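5-dehydro-2-deoxygluconokinase (Bacillus halodurans C-125, PDB 2QCV) probably phosphorylates 5-dehydro-2-deoxy-D-gluconate with ATP, a step in the breakdown of myo-inositol to acetyl-CoA, as a kinase of the PfkB family. Local coordinates at residues A[60-68]-A[125-136]. Numbering follows the deposited sequence.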
# COMPACT_ATOMS: atom_id res chain seq x y z
N LYS A 60 19.22 -35.45 6.75
CA LYS A 60 19.84 -34.19 7.18
C LYS A 60 19.23 -33.09 6.32
O LYS A 60 19.42 -33.05 5.10
CB LYS A 60 21.36 -34.24 7.04
CG LYS A 60 22.02 -35.42 7.82
N ALA A 61 18.52 -32.18 6.98
CA ALA A 61 17.78 -31.12 6.32
C ALA A 61 18.23 -29.73 6.76
O ALA A 61 18.67 -29.50 7.90
CB ALA A 61 16.26 -31.30 6.55
N GLY A 62 18.14 -28.80 5.80
CA GLY A 62 18.36 -27.38 6.01
C GLY A 62 17.22 -26.59 5.44
O GLY A 62 16.27 -27.15 4.87
N PHE A 63 17.29 -25.26 5.60
CA PHE A 63 16.15 -24.40 5.31
C PHE A 63 16.62 -22.99 4.95
O PHE A 63 17.53 -22.45 5.59
CB PHE A 63 15.18 -24.33 6.51
CG PHE A 63 13.77 -23.91 6.14
CD1 PHE A 63 12.88 -24.81 5.65
CD2 PHE A 63 13.35 -22.60 6.28
CE1 PHE A 63 11.58 -24.43 5.30
CE2 PHE A 63 12.08 -22.24 5.92
CZ PHE A 63 11.19 -23.17 5.43
N ILE A 64 15.97 -22.43 3.94
CA ILE A 64 16.14 -21.02 3.56
C ILE A 64 14.80 -20.35 3.75
O ILE A 64 13.82 -20.66 3.06
CB ILE A 64 16.64 -20.83 2.11
CG1 ILE A 64 17.99 -21.56 1.92
CG2 ILE A 64 16.78 -19.31 1.76
CD1 ILE A 64 18.38 -21.75 0.47
N GLY A 65 14.72 -19.46 4.74
CA GLY A 65 13.47 -18.74 4.94
C GLY A 65 13.62 -17.56 5.88
O GLY A 65 14.65 -17.42 6.55
N LYS A 66 12.60 -16.72 5.89
CA LYS A 66 12.57 -15.54 6.74
C LYS A 66 11.53 -15.71 7.82
O LYS A 66 10.41 -16.20 7.58
CB LYS A 66 12.31 -14.30 5.92
CG LYS A 66 12.25 -13.00 6.72
CD LYS A 66 12.42 -11.75 5.86
CE LYS A 66 13.90 -11.47 5.52
NZ LYS A 66 14.03 -10.29 4.57
N ILE A 67 11.94 -15.33 9.02
CA ILE A 67 11.12 -15.44 10.23
C ILE A 67 11.01 -14.07 10.94
O ILE A 67 11.86 -13.19 10.77
CB ILE A 67 11.70 -16.51 11.22
CG1 ILE A 67 13.14 -16.18 11.63
CG2 ILE A 67 11.58 -17.92 10.63
CD1 ILE A 67 13.76 -17.08 12.76
N ALA A 68 9.96 -13.90 11.73
CA ALA A 68 9.71 -12.65 12.46
C ALA A 68 10.69 -12.50 13.63
O ALA A 68 11.20 -13.47 14.18
CB ALA A 68 8.25 -12.64 12.98
N TYR A 125 8.99 -11.91 2.58
CA TYR A 125 10.04 -10.92 2.42
C TYR A 125 11.45 -11.51 2.29
O TYR A 125 12.41 -10.76 2.28
CB TYR A 125 9.96 -9.90 3.57
CG TYR A 125 8.78 -9.01 3.34
CD1 TYR A 125 8.90 -7.93 2.49
CD2 TYR A 125 7.52 -9.32 3.86
CE1 TYR A 125 7.84 -7.14 2.19
CE2 TYR A 125 6.42 -8.51 3.58
CZ TYR A 125 6.59 -7.42 2.74
OH TYR A 125 5.55 -6.58 2.43
N LEU A 126 11.57 -12.83 2.22
CA LEU A 126 12.83 -13.45 1.84
C LEU A 126 13.20 -12.88 0.47
O LEU A 126 12.35 -12.78 -0.43
CB LEU A 126 12.69 -14.98 1.75
CG LEU A 126 13.92 -15.79 1.35
CD1 LEU A 126 14.98 -15.75 2.49
CD2 LEU A 126 13.50 -17.24 0.93
N SER A 127 14.43 -12.46 0.35
CA SER A 127 14.88 -11.72 -0.82
C SER A 127 16.06 -12.44 -1.46
O SER A 127 16.75 -13.22 -0.81
CB SER A 127 15.26 -10.29 -0.42
OG SER A 127 16.51 -10.32 0.26
N PRO A 128 16.32 -12.17 -2.76
CA PRO A 128 17.50 -12.78 -3.41
C PRO A 128 18.83 -12.62 -2.68
O PRO A 128 19.63 -13.57 -2.64
CB PRO A 128 17.53 -12.07 -4.76
CG PRO A 128 16.12 -11.73 -5.05
CD PRO A 128 15.52 -11.35 -3.71
N GLU A 129 19.06 -11.46 -2.06
CA GLU A 129 20.32 -11.23 -1.34
C GLU A 129 20.47 -12.15 -0.13
O GLU A 129 21.57 -12.31 0.41
CB GLU A 129 20.45 -9.78 -0.93
CG GLU A 129 19.56 -9.41 0.23
N GLU A 130 19.38 -12.80 0.30
CA GLU A 130 19.43 -13.69 1.45
C GLU A 130 19.56 -15.17 1.07
O GLU A 130 19.58 -16.05 1.93
CB GLU A 130 18.17 -13.49 2.27
CG GLU A 130 18.13 -12.11 2.88
CD GLU A 130 16.79 -11.65 3.31
OE1 GLU A 130 15.77 -12.30 2.98
OE2 GLU A 130 16.73 -10.58 3.99
N VAL A 131 19.63 -15.44 -0.23
CA VAL A 131 19.82 -16.77 -0.78
C VAL A 131 21.31 -17.03 -1.06
O VAL A 131 21.93 -16.35 -1.88
CB VAL A 131 19.03 -16.95 -2.06
CG1 VAL A 131 19.24 -18.36 -2.64
CG2 VAL A 131 17.57 -16.68 -1.79
N ASN A 132 21.87 -18.02 -0.36
CA ASN A 132 23.31 -18.29 -0.33
C ASN A 132 23.70 -19.52 -1.17
O ASN A 132 23.36 -20.67 -0.82
CB ASN A 132 23.76 -18.47 1.12
CG ASN A 132 25.28 -18.49 1.27
OD1 ASN A 132 25.99 -19.05 0.45
ND2 ASN A 132 25.79 -17.84 2.32
N GLU A 133 24.45 -19.30 -2.23
CA GLU A 133 24.93 -20.41 -3.08
C GLU A 133 25.78 -21.42 -2.35
O GLU A 133 25.65 -22.63 -2.64
CB GLU A 133 25.67 -19.86 -4.30
CG GLU A 133 26.09 -20.91 -5.31
CD GLU A 133 26.52 -20.29 -6.62
OE1 GLU A 133 26.57 -19.02 -6.70
OE2 GLU A 133 26.73 -21.06 -7.57
N ALA A 134 26.62 -20.96 -1.39
CA ALA A 134 27.49 -21.84 -0.61
C ALA A 134 26.69 -22.81 0.26
O ALA A 134 27.16 -23.91 0.54
CB ALA A 134 28.47 -21.01 0.28
N TYR A 135 25.47 -22.43 0.61
CA TYR A 135 24.61 -23.28 1.42
C TYR A 135 23.92 -24.28 0.53
O TYR A 135 23.97 -25.47 0.76
CB TYR A 135 23.58 -22.44 2.12
CG TYR A 135 22.76 -23.14 3.16
CD1 TYR A 135 23.33 -23.84 4.19
CD2 TYR A 135 21.37 -23.06 3.13
CE1 TYR A 135 22.54 -24.43 5.19
CE2 TYR A 135 20.60 -23.66 4.09
CZ TYR A 135 21.18 -24.32 5.13
OH TYR A 135 20.36 -24.86 6.09
N ILE A 136 23.27 -23.78 -0.51
CA ILE A 136 22.55 -24.66 -1.46
C ILE A 136 23.43 -25.78 -2.03
O ILE A 136 23.03 -26.94 -2.08
CB ILE A 136 21.93 -23.80 -2.60
CG1 ILE A 136 20.81 -22.92 -2.04
CG2 ILE A 136 21.45 -24.67 -3.78
CD1 ILE A 136 20.22 -21.88 -3.07
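Lys66 and Glu130 form the charged end of this contact. Lys66 NZ lies 2.8 Å from Glu130 OE2, on the syn lone pair of that oxygen, and a longer, weak bond to OE1 completes the salt bridge. Lys66 NZ also donates to Tyr125 O at 2.8 Å, from 56° above the carbonyl plane, so two residues of 125-136 hold it. CG anti to the backbone N and an extended chi2 bring Lys66 CD alongside Tyr125 CB; the bend at chi3 (-80°) then turns CE and NZ toward the carboxylate. Glu130 OE1 also accepts from Ser127 N at 3.0 Å, met from above the carboxylate plane, a second tie that helps fix the acid's rotation. Leu126 N, by contrast, is buried here without a partner.

At the other end Tyr135 OH accepts from Phe63 N (3.1 Å, N-H...O angle 151°), the donor lying in the ring plane at its edge. Asn132, at the N-cap of helix 133-136, takes weak bonds from Ala134 N and Tyr135 N on OD1. Between the polar ends Ile64 divides its branches: CD1 meets Ile136 CG1 at 3.7 Å, CG1 meets the Tyr135 ring edge, and CG2 rests on Leu126 CD2 at 4.0 Å.

Alternating residues Ile64 and Lys66 thus turn one face of strand 61-67, in the parallel part of the Rossmann-like central sheet of the ribokinase fold, toward 125-136. Strands 90-92 and 12-17 flank 61-67 in that sheet, while Leu126 and Val131 also pack on Ala157 of helix 154-167.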